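Acyl-CoA dehydrogenase (Mycobacterium thermoresistibile, PDB 3PFD) probably catalyses the FAD-dependent oxidation of saturated acyl-CoA thioesters to 2,3-dehydroacyl-CoA, passing the electrons to an acceptor. Local coordinates at residues Q292-Q295 and F296-D300; E28-R31 and A32-E35; N380-Q383 and R384-M387. One frame throughout, in Å; residues are numbered along the deposited sequence.

Interaction 1 (Q292-Q295 and F296-D300); sequences QGVQ and FMLAD. With FDA (dihydroflavine-adenine dinucleotide), chain B.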
ATOM      1  N   GLN C 292       9.123  -2.809 -18.299  1.00 14.99           N
ATOM      2  CA  GLN C 292       8.649  -1.610 -17.629  1.00 15.26           C
ATOM      3  C   GLN C 292       8.144  -1.853 -16.189  1.00 14.93           C
ATOM      4  O   GLN C 292       8.317  -0.986 -15.331  1.00 15.67           O
ATOM      5  CB  GLN C 292       7.632  -0.821 -18.483  1.00 15.23           C
ATOM      6  CG  GLN C 292       7.441   0.624 -17.963  1.00 14.44           C
ATOM      7  CD  GLN C 292       6.381   1.412 -18.692  1.00 14.37           C
ATOM      8  OE1 GLN C 292       5.221   0.987 -18.767  1.00 12.96           O
ATOM      9  NE2 GLN C 292       6.771   2.579 -19.248  1.00 14.27           N
ATOM     10  N   GLY C 293       7.518  -3.004 -15.923  1.00 14.30           N
ATOM     11  CA  GLY C 293       7.147  -3.383 -14.532  1.00 13.14           C
ATOM     12  C   GLY C 293       8.360  -3.389 -13.594  1.00 13.23           C
ATOM     13  O   GLY C 293       8.273  -2.924 -12.461  1.00 13.27           O
ATOM     14  N   VAL C 294       9.509  -3.885 -14.071  1.00 11.91           N
ATOM     15  CA  VAL C 294      10.724  -3.928 -13.261  1.00 12.12           C
ATOM     16  C   VAL C 294      11.312  -2.523 -13.117  1.00 12.50           C
ATOM     17  O   VAL C 294      11.801  -2.144 -12.030  1.00 12.55           O
ATOM     18  CB  VAL C 294      11.774  -4.872 -13.885  1.00 12.04           C
ATOM     19  CG1 VAL C 294      13.197  -4.644 -13.272  1.00 12.08           C
ATOM     20  CG2 VAL C 294      11.330  -6.322 -13.743  1.00 12.08           C
ATOM     21  N   GLN C 295      11.277  -1.762 -14.211  1.00 11.57           N
ATOM     22  CA  GLN C 295      11.744  -0.374 -14.195  1.00 12.64           C
ATOM     23  C   GLN C 295      10.953   0.450 -13.164  1.00 13.14           C
ATOM     24  O   GLN C 295      11.530   1.207 -12.401  1.00 13.95           O
ATOM     25  CB  GLN C 295      11.675   0.248 -15.600  1.00 12.18           C
ATOM     26  CG  GLN C 295      12.539  -0.515 -16.632  1.00 11.32           C
ATOM     27  CD  GLN C 295      12.340  -0.080 -18.088  1.00 15.06           C
ATOM     28  OE1 GLN C 295      11.323   0.521 -18.467  1.00 12.19           O
ATOM     29  NE2 GLN C 295      13.345  -0.375 -18.914  1.00 14.83           N
ATOM     30  N   PHE C 296       9.638   0.294 -13.135  1.00 13.28           N
ATOM     31  CA  PHE C 296       8.803   1.086 -12.205  1.00 13.54           C
ATOM     32  C   PHE C 296       9.046   0.700 -10.749  1.00 13.66           C
ATOM     33  O   PHE C 296       9.076   1.564  -9.877  1.00 14.34           O
ATOM     34  CB  PHE C 296       7.303   0.973 -12.561  1.00 12.91           C
ATOM     35  CG  PHE C 296       6.875   1.835 -13.755  1.00 12.68           C
ATOM     36  CD1 PHE C 296       7.817   2.341 -14.664  1.00 11.00           C
ATOM     37  CD2 PHE C 296       5.524   2.097 -13.980  1.00 12.90           C
ATOM     38  CE1 PHE C 296       7.422   3.148 -15.749  1.00 11.91           C
ATOM     39  CE2 PHE C 296       5.102   2.865 -15.087  1.00 12.05           C
ATOM     40  CZ  PHE C 296       6.060   3.399 -15.968  1.00 11.45           C
ATOM     41  N   MET C 297       9.233  -0.589 -10.499  1.00 12.98           N
ATOM     42  CA  MET C 297       9.542  -1.062  -9.162  1.00 13.71           C
ATOM     43  C   MET C 297      10.893  -0.519  -8.679  1.00 13.33           C
ATOM     44  O   MET C 297      11.001  -0.069  -7.544  1.00 11.81           O
ATOM     45  CB  MET C 297       9.500  -2.595  -9.075  1.00 12.64           C
ATOM     46  CG  MET C 297       9.808  -3.105  -7.677  1.00 13.83           C
ATOM     47  SD  MET C 297       9.853  -4.894  -7.513  0.97 16.07           S
ATOM     48  CE  MET C 297       8.106  -5.300  -7.513  1.00 17.03           C
ATOM     49  N   LEU C 298      11.900  -0.533  -9.555  1.00 13.49           N
ATOM     50  CA  LEU C 298      13.209   0.085  -9.235  1.00 13.81           C
ATOM     51  C   LEU C 298      13.083   1.578  -8.931  1.00 13.43           C
ATOM     52  O   LEU C 298      13.687   2.069  -7.980  1.00 13.15           O
ATOM     53  CB  LEU C 298      14.259  -0.174 -10.342  1.00 14.03           C
ATOM     54  CG  LEU C 298      14.675  -1.649 -10.554  1.00 15.01           C
ATOM     55  CD1 LEU C 298      15.392  -1.864 -11.905  1.00 15.73           C
ATOM     56  CD2 LEU C 298      15.534  -2.188  -9.421  1.00 14.67           C
ATOM     57  N   ALA C 299      12.289   2.293  -9.741  1.00 13.02           N
ATOM     58  CA  ALA C 299      12.038   3.707  -9.508  1.00 13.02           C
ATOM     59  C   ALA C 299      11.347   3.900  -8.145  1.00 13.27           C
ATOM     60  O   ALA C 299      11.717   4.793  -7.373  1.00 13.44           O
ATOM     61  CB  ALA C 299      11.153   4.282 -10.653  1.00 12.38           C
ATOM     62  N   ASP C 300      10.326   3.085  -7.851  1.00 12.86           N
ATOM     63  CA  ASP C 300       9.643   3.194  -6.555  1.00 13.30           C
ATOM     64  C   ASP C 300      10.653   3.010  -5.397  1.00 13.08           C
ATOM     65  O   ASP C 300      10.600   3.720  -4.390  1.00 13.20           O
ATOM     66  CB  ASP C 300       8.500   2.180  -6.415  1.00 13.16           C
ATOM     67  CG  ASP C 300       7.305   2.494  -7.320  1.00 16.42           C
ATOM     68  OD1 ASP C 300       7.179   3.635  -7.811  1.00 18.51           O
ATOM     69  OD2 ASP C 300       6.477   1.581  -7.541  1.00 17.72           O
TER
HETATM   70  PA  FDA B 390      -1.783  10.365 -22.180  1.00 14.75           P
HETATM   71  O1A FDA B 390      -0.370  10.778 -22.473  1.00 14.70           O
HETATM   72  O2A FDA B 390      -2.733   9.968 -23.279  1.00 13.60           O
HETATM   73  O5B FDA B 390      -1.733   9.200 -21.065  1.00 11.55           O
HETATM   74  C5B FDA B 390      -2.725   8.177 -20.913  1.00 10.05           C
HETATM   75  C4B FDA B 390      -2.215   7.217 -19.810  1.00 12.71           C
HETATM   76  O4B FDA B 390      -1.132   6.405 -20.317  1.00  9.87           O
HETATM   77  C3B FDA B 390      -1.631   7.957 -18.623  1.00 11.45           C
HETATM   78  O3B FDA B 390      -1.916   7.218 -17.426  1.00 11.71           O
HETATM   79  C2B FDA B 390      -0.125   7.886 -18.867  1.00 11.50           C
HETATM   80  O2B FDA B 390       0.678   7.952 -17.670  1.00 11.82           O
HETATM   81  C1B FDA B 390       0.037   6.536 -19.537  1.00 11.04           C
HETATM   82  N9A FDA B 390       1.278   6.506 -20.378  1.00 12.70           N
HETATM   83  C8A FDA B 390       1.538   7.258 -21.478  1.00 11.91           C
HETATM   84  N7A FDA B 390       2.756   6.945 -21.960  1.00 12.95           N
HETATM   85  C5A FDA B 390       3.271   6.001 -21.146  1.00 13.23           C
HETATM   86  C6A FDA B 390       4.472   5.300 -21.132  1.00 12.75           C
HETATM   87  N6A FDA B 390       5.432   5.511 -22.087  1.00 12.14           N
HETATM   88  N1A FDA B 390       4.652   4.366 -20.154  1.00 13.16           N
HETATM   89  C2A FDA B 390       3.716   4.127 -19.205  1.00 12.20           C
HETATM   90  N3A FDA B 390       2.545   4.770 -19.209  1.00  8.67           N
HETATM   91  C4A FDA B 390       2.315   5.718 -20.151  1.00 12.01           C
HETATM   92  N1  FDA B 390      -0.319  21.032 -20.630  1.00 15.66           N
HETATM   93  C2  FDA B 390       0.178  22.209 -21.073  1.00 17.25           C
HETATM   94  O2  FDA B 390       0.837  22.270 -22.133  1.00 16.14           O
HETATM   95  N3  FDA B 390      -0.064  23.345 -20.373  1.00 16.82           N
HETATM   96  C4  FDA B 390      -0.770  23.336 -19.220  1.00 14.96           C
HETATM   97  O4  FDA B 390      -0.943  24.419 -18.610  1.00 15.70           O
HETATM   98  C4X FDA B 390      -1.282  22.135 -18.736  1.00 12.88           C
HETATM   99  N5  FDA B 390      -2.109  22.108 -17.673  1.00 13.98           N
HETATM  100  C5X FDA B 390      -2.926  21.030 -17.429  1.00 14.50           C
HETATM  101  C6  FDA B 390      -4.090  21.170 -16.651  1.00 11.66           C
HETATM  102  C7  FDA B 390      -5.021  20.133 -16.529  1.00 13.66           C
HETATM  103  C7M FDA B 390      -6.266  20.342 -15.668  1.00 10.04           C
HETATM  104  C8  FDA B 390      -4.781  18.931 -17.199  1.00 13.28           C
HETATM  105  C8M FDA B 390      -5.741  17.755 -17.133  1.00 11.40           C
HETATM  106  C9  FDA B 390      -3.644  18.801 -17.989  1.00 13.09           C
HETATM  107  C9A FDA B 390      -2.702  19.826 -18.098  1.00 12.55           C
HETATM  108  N10 FDA B 390      -1.649  19.754 -19.055  1.00 14.13           N
HETATM  109  C10 FDA B 390      -1.049  20.975 -19.475  1.00 14.45           C
HETATM  110  C1' FDA B 390      -1.461  18.547 -19.899  1.00 12.49           C
HETATM  111  C2' FDA B 390      -0.764  17.434 -19.110  1.00 13.50           C
HETATM  112  O2' FDA B 390       0.650  17.719 -19.095  1.00 14.05           O
HETATM  113  C3' FDA B 390      -1.087  16.119 -19.818  1.00 14.31           C
HETATM  114  O3' FDA B 390      -2.479  15.834 -19.557  1.00 13.32           O
HETATM  115  C4' FDA B 390      -0.170  14.939 -19.471  1.00 14.66           C
HETATM  116  O4' FDA B 390       1.103  15.077 -20.104  1.00 15.03           O
HETATM  117  C5' FDA B 390      -0.716  13.571 -19.890  1.00 16.11           C
HETATM  118  O5' FDA B 390      -1.062  13.580 -21.271  1.00 15.83           O
HETATM  119  P   FDA B 390      -2.497  13.096 -21.783  1.00 15.44           P
HETATM  120  O1P FDA B 390      -3.556  13.819 -20.994  1.00 15.27           O
HETATM  121  O2P FDA B 390      -2.484  13.193 -23.277  1.00 15.82           O
HETATM  122  O3P FDA B 390      -2.496  11.548 -21.351  1.00 14.46           O
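Phe296 and Gln292 meet one helical turn apart in the first turns of helix 292-321, joined both through the backbone and through their side chains. Phe296 N donates to Gln292 O at 2.9 Å, while the methylene CG of Gln292 lies over one face of the Phe296 ring as a CH-pi contact, 3.8 Å from the centroid and 30° off the normal. Gln292 gets there because its CG stands anti to the backbone N (chi1 -164°) and the chain runs on extended, which carries the amide past the CE1-CZ side of the ring, CD lying 3.4 Å from CZ of Phe296. Amide and ring planes are inclined by 31°. Beyond the ring, Gln292 NE2 gives a nearly straight hydrogen bond of 2.9 Å to N1A, the adenine acceptor of the FDA of chain B, whose C2A reaches the ring edge. OE1 of the same amide accepts from Gly293 N of the third subunit, so both ends of the amide are engaged and its rotation is fixed. Met297 N bonds to Gly293 O at a longer 3.2 Å. At Leu298 the bond from N to Val294 O runs alongside apolar packing: Val294 CG1 and Leu298 CD1 are 3.8 Å apart, and the two side chains lie alongside each other and point the same way. Val294, Met297 and Leu298 all touch Leu351 of helix 326-352, with Leu298 also against helix 256-280. Ala299 N continues the series to Gln295 O, and its side chain packs on the second subunit. One face of the turn thus joins the C-terminal helical bundle of the acyl-CoA dehydrogenase fold, while the opening glutamine contributes a hydrogen bond to the adenine at the tetramer interface.

Interaction 2 (E28-R31 and A32-E35); sequences EAIR and ALAE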
ATOM      1  N   GLU C  28      32.702   8.985   0.873  1.00 29.95           N
ATOM      2  CA  GLU C  28      33.629   8.260   0.004  1.00 30.92           C
ATOM      3  C   GLU C  28      34.592   7.385   0.831  1.00 30.38           C
ATOM      4  O   GLU C  28      34.842   6.220   0.485  1.00 31.01           O
ATOM      5  CB  GLU C  28      34.386   9.237  -0.942  1.00 32.64           C
ATOM      6  CG  GLU C  28      33.450   9.979  -1.933  1.00 36.38           C
ATOM      7  CD  GLU C  28      34.141  10.979  -2.886  1.00 41.95           C
ATOM      8  OE1 GLU C  28      33.852  10.914  -4.104  1.00 43.37           O
ATOM      9  OE2 GLU C  28      34.940  11.842  -2.442  1.00 45.05           O
ATOM     10  N   ALA C  29      35.103   7.941   1.930  1.00 29.67           N
ATOM     11  CA  ALA C  29      36.002   7.226   2.837  1.00 28.75           C
ATOM     12  C   ALA C  29      35.338   6.051   3.555  1.00 27.62           C
ATOM     13  O   ALA C  29      35.912   4.967   3.607  1.00 27.67           O
ATOM     14  CB  ALA C  29      36.608   8.183   3.854  1.00 29.38           C
ATOM     15  N   ILE C  30      34.143   6.258   4.122  1.00 26.37           N
ATOM     16  CA  ILE C  30      33.453   5.148   4.794  1.00 24.90           C
ATOM     17  C   ILE C  30      32.973   4.074   3.837  1.00 24.77           C
ATOM     18  O   ILE C  30      33.068   2.905   4.162  1.00 24.75           O
ATOM     19  CB  ILE C  30      32.314   5.571   5.776  1.00 24.15           C
ATOM     20  CG1 ILE C  30      31.783   4.345   6.527  1.00 23.57           C
ATOM     21  CG2 ILE C  30      31.203   6.301   5.070  1.00 21.03           C
ATOM     22  CD1 ILE C  30      32.843   3.608   7.365  1.00 25.05           C
ATOM     23  N   ARG C  31      32.489   4.464   2.656  1.00 25.21           N
ATOM     24  CA  ARG C  31      32.120   3.481   1.630  1.00 25.09           C
ATOM     25  C   ARG C  31      33.295   2.610   1.214  1.00 26.05           C
ATOM     26  O   ARG C  31      33.126   1.414   1.006  1.00 26.12           O
ATOM     27  CB  ARG C  31      31.536   4.132   0.372  1.00 25.28           C
ATOM     28  CG  ARG C  31      31.080   3.081  -0.662  1.00 25.83           C
ATOM     29  CD  ARG C  31      30.247   3.644  -1.766  1.00 28.40           C
ATOM     30  NE  ARG C  31      28.867   3.831  -1.304  1.00 32.13           N
ATOM     31  CZ  ARG C  31      27.820   4.063  -2.095  1.00 31.24           C
ATOM     32  NH1 ARG C  31      27.971   4.145  -3.420  1.00 32.45           N
ATOM     33  NH2 ARG C  31      26.618   4.210  -1.557  1.00 28.45           N
ATOM     34  N   ALA C  32      34.472   3.213   1.047  1.00 27.07           N
ATOM     35  CA  ALA C  32      35.660   2.451   0.616  1.00 27.72           C
ATOM     36  C   ALA C  32      36.046   1.435   1.683  1.00 27.44           C
ATOM     37  O   ALA C  32      36.273   0.271   1.383  1.00 27.82           O
ATOM     38  CB  ALA C  32      36.831   3.376   0.286  1.00 27.70           C
ATOM     39  N   LEU C  33      36.070   1.867   2.938  1.00 27.64           N
ATOM     40  CA  LEU C  33      36.339   0.956   4.040  1.00 27.32           C
ATOM     41  C   LEU C  33      35.284  -0.148   4.126  1.00 26.93           C
ATOM     42  O   LEU C  33      35.627  -1.318   4.269  1.00 26.52           O
ATOM     43  CB  LEU C  33      36.408   1.719   5.359  1.00 27.79           C
ATOM     44  CG  LEU C  33      36.915   0.867   6.519  1.00 28.28           C
ATOM     45  CD1 LEU C  33      37.804   1.722   7.359  1.00 32.42           C
ATOM     46  CD2 LEU C  33      35.790   0.255   7.352  1.00 29.63           C
ATOM     47  N   ALA C  34      34.006   0.219   4.036  1.00 25.70           N
ATOM     48  CA  ALA C  34      32.965  -0.787   4.103  1.00 25.50           C
ATOM     49  C   ALA C  34      33.091  -1.801   2.966  1.00 25.71           C
ATOM     50  O   ALA C  34      33.046  -3.002   3.209  1.00 25.61           O
ATOM     51  CB  ALA C  34      31.597  -0.165   4.142  1.00 24.99           C
ATOM     52  N   GLU C  35      33.286  -1.333   1.736  1.00 26.13           N
ATOM     53  CA  GLU C  35      33.329  -2.243   0.589  1.00 27.12           C
ATOM     54  C   GLU C  35      34.587  -3.130   0.591  1.00 27.87           C
ATOM     55  O   GLU C  35      34.534  -4.297   0.213  1.00 27.99           O
ATOM     56  CB  GLU C  35      33.161  -1.481  -0.732  1.00 27.47           C
ATOM     57  CG  GLU C  35      31.673  -1.246  -1.081  1.00 29.59           C
ATOM     58  CD  GLU C  35      31.458  -0.404  -2.321  1.00 33.83           C
ATOM     59  OE1 GLU C  35      32.451   0.061  -2.918  1.00 37.55           O
ATOM     60  OE2 GLU C  35      30.283  -0.194  -2.709  1.00 36.58           O
TER
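Arg31, which buries the most surface here, runs side by side with Glu35, four residues on along helix 24-47, both pointing the same way. They meet mainly through the stems: CG of Arg31 lies 3.9 Å from the carboxylate carbon CD of Glu35. CG of Arg31 is anti to its own backbone N (chi1 -177°), which swings the chain forward along the helix toward the next turn, and the bend at chi3 then turns the guanidinium aside. Consequently NE of Arg31 stays 4.5 Å from OE2 of Glu35, with that oxygen well out of the guanidinium plane and the two groups inclined by 32°. Attraction between the charges probably helps, but no N-H is aimed at the carboxylate. Each charge has a firmer partner: NE of Arg31 forms a salt bridge to Glu89, and OE2 of Glu35 one to Arg92. Beneath the side chains, Glu35 N donates to Arg31 O at 2.8 Å, so backbone and side chains link the same pair. Ala32, second after Arg31 in buried surface, bonds through N to Glu28 O at 3.1 Å, and its methyl group rests 3.5 Å from that carbonyl oxygen. Ile30 follows on the apolar side, where its CD1 makes a loose contact with CD2 of Leu33 at 4.5 Å. Both residues pack on helix 53-61, and Ile30 also meets helix 80-91. The contact is an i to i+4 pairing on an amphipathic helix, its charged flank and apolar face both joined to neighbouring parts of the N-terminal helical domain of an acyl-CoA dehydrogenase.

Interaction 3 (N380-Q383 and R384-M387); sequences NQIQ and RVVM. With FDA (dihydroflavine-adenine dinucleotide), chain D.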
ATOM      1  N   ASN C 380       7.614   0.316  15.413  1.00 12.23           N
ATOM      2  CA  ASN C 380       6.937   1.328  14.602  1.00 11.73           C
ATOM      3  C   ASN C 380       5.552   1.703  15.102  1.00 11.22           C
ATOM      4  O   ASN C 380       5.131   2.798  14.816  1.00 12.12           O
ATOM      5  CB  ASN C 380       6.959   0.983  13.100  1.00 11.13           C
ATOM      6  CG  ASN C 380       8.362   1.151  12.509  1.00  9.97           C
ATOM      7  OD1 ASN C 380       9.277   1.481  13.230  1.00  9.90           O
ATOM      8  ND2 ASN C 380       8.528   0.908  11.203  1.00 10.19           N
ATOM      9  N   GLN C 381       4.863   0.824  15.849  1.00 10.98           N
ATOM     10  CA  GLN C 381       3.573   1.212  16.496  1.00 11.73           C
ATOM     11  C   GLN C 381       3.801   2.302  17.567  1.00 12.00           C
ATOM     12  O   GLN C 381       3.069   3.276  17.645  1.00 12.84           O
ATOM     13  CB  GLN C 381       2.877  -0.016  17.128  1.00 11.43           C
ATOM     14  CG  GLN C 381       2.327  -1.036  16.089  1.00 11.89           C
ATOM     15  CD  GLN C 381       3.453  -1.648  15.249  1.00 13.19           C
ATOM     16  OE1 GLN C 381       4.427  -2.159  15.806  1.00 13.20           O
ATOM     17  NE2 GLN C 381       3.351  -1.547  13.905  1.00 10.11           N
ATOM     18  N   ILE C 382       4.800   2.098  18.408  1.00 12.19           N
ATOM     19  CA  ILE C 382       5.219   3.090  19.407  1.00 13.37           C
ATOM     20  C   ILE C 382       5.662   4.398  18.701  1.00 13.07           C
ATOM     21  O   ILE C 382       5.361   5.476  19.182  1.00 13.66           O
ATOM     22  CB  ILE C 382       6.334   2.504  20.303  1.00 13.84           C
ATOM     23  CG1 ILE C 382       5.760   1.421  21.254  1.00 16.45           C
ATOM     24  CG2 ILE C 382       7.079   3.608  21.139  1.00 15.33           C
ATOM     25  CD1 ILE C 382       4.486   1.846  22.086  1.00 13.34           C
ATOM     26  N   GLN C 383       6.348   4.294  17.554  1.00 12.40           N
ATOM     27  CA  GLN C 383       6.726   5.509  16.802  1.00 12.64           C
ATOM     28  C   GLN C 383       5.484   6.336  16.434  1.00 12.70           C
ATOM     29  O   GLN C 383       5.484   7.587  16.554  1.00 11.98           O
ATOM     30  CB  GLN C 383       7.568   5.182  15.559  1.00 12.28           C
ATOM     31  CG  GLN C 383       8.883   4.381  15.824  1.00 12.64           C
ATOM     32  CD  GLN C 383       9.832   5.058  16.834  1.00 14.51           C
ATOM     33  OE1 GLN C 383       9.750   6.252  17.063  1.00 16.52           O
ATOM     34  NE2 GLN C 383      10.753   4.285  17.412  1.00 15.84           N
ATOM     35  N   ARG C 384       4.428   5.624  16.012  1.00 13.12           N
ATOM     36  CA  ARG C 384       3.131   6.232  15.665  1.00 13.21           C
ATOM     37  C   ARG C 384       2.390   6.819  16.864  1.00 13.18           C
ATOM     38  O   ARG C 384       1.639   7.817  16.729  1.00 13.20           O
ATOM     39  CB  ARG C 384       2.235   5.238  14.897  1.00 13.12           C
ATOM     40  CG  ARG C 384       2.723   4.974  13.444  1.00 12.95           C
ATOM     41  CD  ARG C 384       1.876   3.936  12.673  1.00 10.47           C
ATOM     42  NE  ARG C 384       2.376   3.803  11.297  1.00 10.87           N
ATOM     43  CZ  ARG C 384       3.280   2.916  10.881  1.00 12.52           C
ATOM     44  NH1 ARG C 384       3.815   2.038  11.731  1.00 11.99           N
ATOM     45  NH2 ARG C 384       3.639   2.899   9.602  1.00 12.85           N
ATOM     46  N   VAL C 385       2.571   6.197  18.027  1.00 13.45           N
ATOM     47  CA  VAL C 385       2.058   6.775  19.274  1.00 13.56           C
ATOM     48  C   VAL C 385       2.753   8.120  19.541  1.00 13.23           C
ATOM     49  O   VAL C 385       2.078   9.126  19.762  1.00 13.82           O
ATOM     50  CB  VAL C 385       2.232   5.829  20.501  1.00 13.45           C
ATOM     51  CG1 VAL C 385       1.861   6.556  21.778  1.00 13.14           C
ATOM     52  CG2 VAL C 385       1.374   4.565  20.351  1.00 12.20           C
ATOM     53  N   VAL C 386       4.078   8.140  19.462  1.00 13.40           N
ATOM     54  CA  VAL C 386       4.877   9.381  19.694  1.00 13.35           C
ATOM     55  C   VAL C 386       4.505  10.486  18.686  1.00 13.29           C
ATOM     56  O   VAL C 386       4.268  11.656  19.057  1.00 12.74           O
ATOM     57  CB  VAL C 386       6.417   9.107  19.632  1.00 14.12           C
ATOM     58  CG1 VAL C 386       7.239  10.439  19.597  1.00 12.81           C
ATOM     59  CG2 VAL C 386       6.910   8.177  20.793  1.00 13.85           C
ATOM     60  N   MET C 387       4.452  10.120  17.414  1.00 12.93           N
ATOM     61  CA  MET C 387       4.065  11.074  16.347  1.00 12.95           C
ATOM     62  C   MET C 387       2.645  11.609  16.549  1.00 13.30           C
ATOM     63  O   MET C 387       2.398  12.803  16.358  1.00 13.16           O
ATOM     64  CB  MET C 387       4.155  10.431  14.944  1.00 12.56           C
ATOM     65  CG  MET C 387       5.565  10.185  14.420  1.00 12.36           C
ATOM     66  SD  MET C 387       5.504   9.535  12.725  1.00 14.35           S
ATOM     67  CE  MET C 387       5.744   7.773  12.955  1.00 12.45           C
TER
HETATM   68  PA  FDA D 390       6.122  -5.735  23.040  1.00 15.52           P
HETATM   69  O1A FDA D 390       6.243  -4.409  23.741  1.00 17.32           O
HETATM   70  O2A FDA D 390       5.546  -6.934  23.752  1.00 13.27           O
HETATM   71  O5B FDA D 390       5.271  -5.475  21.696  1.00 17.36           O
HETATM   72  C5B FDA D 390       4.500  -6.494  21.050  1.00 16.31           C
HETATM   73  C4B FDA D 390       3.614  -5.844  19.978  1.00 17.80           C
HETATM   74  O4B FDA D 390       2.631  -4.998  20.587  1.00 15.47           O
HETATM   75  C3B FDA D 390       4.419  -4.942  19.040  1.00 18.47           C
HETATM   76  O3B FDA D 390       3.811  -5.010  17.742  1.00 16.11           O
HETATM   77  C2B FDA D 390       4.203  -3.553  19.616  1.00 15.88           C
HETATM   78  O2B FDA D 390       4.339  -2.517  18.639  1.00 17.47           O
HETATM   79  C1B FDA D 390       2.780  -3.664  20.113  1.00 15.45           C
HETATM   80  N9A FDA D 390       2.455  -2.658  21.145  1.00 16.39           N
HETATM   81  C8A FDA D 390       2.933  -2.617  22.402  1.00 17.43           C
HETATM   82  N7A FDA D 390       2.392  -1.554  23.050  1.00 16.06           N
HETATM   83  C5A FDA D 390       1.567  -0.916  22.184  1.00 17.68           C
HETATM   84  C6A FDA D 390       0.759   0.228  22.286  1.00 17.05           C
HETATM   85  N6A FDA D 390       0.715   0.944  23.452  1.00 14.68           N
HETATM   86  N1A FDA D 390       0.026   0.613  21.206  1.00 15.80           N
HETATM   87  C2A FDA D 390       0.095  -0.101  20.060  1.00 17.50           C
HETATM   88  N3A FDA D 390       0.857  -1.210  19.926  1.00 14.46           N
HETATM   89  C4A FDA D 390       1.611  -1.629  20.975  1.00 17.16           C
HETATM   90  N1  FDA D 390      16.644  -3.265  24.137  1.00 20.23           N
HETATM   91  C2  FDA D 390      17.676  -2.816  24.917  1.00 21.96           C
HETATM   92  O2  FDA D 390      17.483  -2.426  26.100  1.00 22.56           O
HETATM   93  N3  FDA D 390      18.931  -2.792  24.421  1.00 20.43           N
HETATM   94  C4  FDA D 390      19.186  -3.202  23.158  1.00 19.27           C
HETATM   95  O4  FDA D 390      20.366  -3.166  22.772  1.00 17.75           O
HETATM   96  C4X FDA D 390      18.143  -3.648  22.321  1.00 18.25           C
HETATM   97  N5  FDA D 390      18.388  -4.170  21.102  1.00 16.86           N
HETATM   98  C5X FDA D 390      17.543  -5.062  20.556  1.00 16.06           C
HETATM   99  C6  FDA D 390      17.981  -5.981  19.592  1.00 16.75           C
HETATM  100  C7  FDA D 390      17.096  -6.956  19.095  1.00 16.64           C
HETATM  101  C7M FDA D 390      17.563  -7.944  18.048  1.00 16.08           C
HETATM  102  C8  FDA D 390      15.777  -6.990  19.524  1.00 16.47           C
HETATM  103  C8M FDA D 390      14.793  -8.019  18.995  1.00 14.95           C
HETATM  104  C9  FDA D 390      15.343  -6.076  20.466  1.00 14.95           C
HETATM  105  C9A FDA D 390      16.221  -5.123  20.993  1.00 16.51           C
HETATM  106  N10 FDA D 390      15.842  -4.366  22.123  1.00 16.94           N
HETATM  107  C10 FDA D 390      16.855  -3.676  22.843  1.00 18.46           C
HETATM  108  C1' FDA D 390      14.493  -4.496  22.675  1.00 15.76           C
HETATM  109  C2' FDA D 390      13.455  -3.730  21.843  1.00 17.47           C
HETATM  110  O2' FDA D 390      13.549  -2.296  21.994  1.00 19.49           O
HETATM  111  C3' FDA D 390      12.088  -4.276  22.197  1.00 17.12           C
HETATM  112  O3' FDA D 390      11.934  -5.557  21.536  1.00 15.07           O
HETATM  113  C4' FDA D 390      10.952  -3.325  21.776  1.00 18.60           C
HETATM  114  O4' FDA D 390      10.945  -2.161  22.607  1.00 21.74           O
HETATM  115  C5' FDA D 390       9.584  -3.988  21.866  1.00 16.96           C
HETATM  116  O5' FDA D 390       9.456  -4.657  23.127  1.00 18.76           O
HETATM  117  P   FDA D 390       8.971  -6.191  23.146  1.00 17.77           P
HETATM  118  O1P FDA D 390       9.910  -6.979  22.268  1.00 19.89           O
HETATM  119  O2P FDA D 390       8.757  -6.610  24.581  1.00 18.22           O
HETATM  120  O3P FDA D 390       7.559  -6.145  22.369  1.00 15.51           O
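Four successive i+4 to i backbone hydrogen bonds, from Arg384 N to Asn380 O through to Met387 N to Gln383 O, all between 2.9 and 3.1 Å, define the opening turns of helix 380-391. On one flank Arg384 lies back along Asn380. Extended from CG to NE, it turns its guanidinium across the chain at chi4 92°, bringing NH1 to 3.6 Å from CB of Asn380. The other nitrogens face ionic partners: NE pairs with Asp300 of the second subunit and NH2 with Asp339 of the same chain. Asp339 also accepts from ND2 of Asn380, so one carboxylate serves both residues of the turn. Farther along, Met387 bends at chi3 so that CE returns to 4.1 Å from CB of Gln383. Gln383 itself folds back, its NE2 bonded to Gly378 O just ahead of the helix. Gln381 faces the flavin cofactor of chain D. Its CB comes 3.3 Å from the ribose hydroxyl O2B, and the bend at chi2 (63°) curls the amide round to the same hydroxyl, where OE1 accepts a hydrogen bond from O2B at 2.9 Å. A second donor to OE1 is NE2 of Gln350 in the fourth subunit, so the oxygen is gripped by cofactor and protein together. Next to it, CD1 of Ile382 approaches the adenine, 4.0 Å from C5A, and is a looser 4.5 Å from CG2 of Val385. The chemistry implies a division of labour: the carbonyl oxygen of Gln381 links cofactor site and subunit interface, while Arg384, its charge probably balanced by the two carboxylates, helps join the helix to a neighbouring subunit.

From the N terminus, interaction 2 comes first, on helix 24-47 of the N-terminal domain; interactions 1 and 3 follow in the C-terminal domain, at the starts of helices 292-321 and 380-391. Each is a turn within one helix, so none closes a long loop, and the three stand in series without nesting or crossing. Their centres lie 28 to 33 Å apart. Interaction 2 touches no other chain and joins helices of its own domain. Interactions 1 and 3 do not touch within the chain, yet the assembly matches them up: residues 296-300 of one subunit pack against 384-387 of another, with FDA molecules bound beside both.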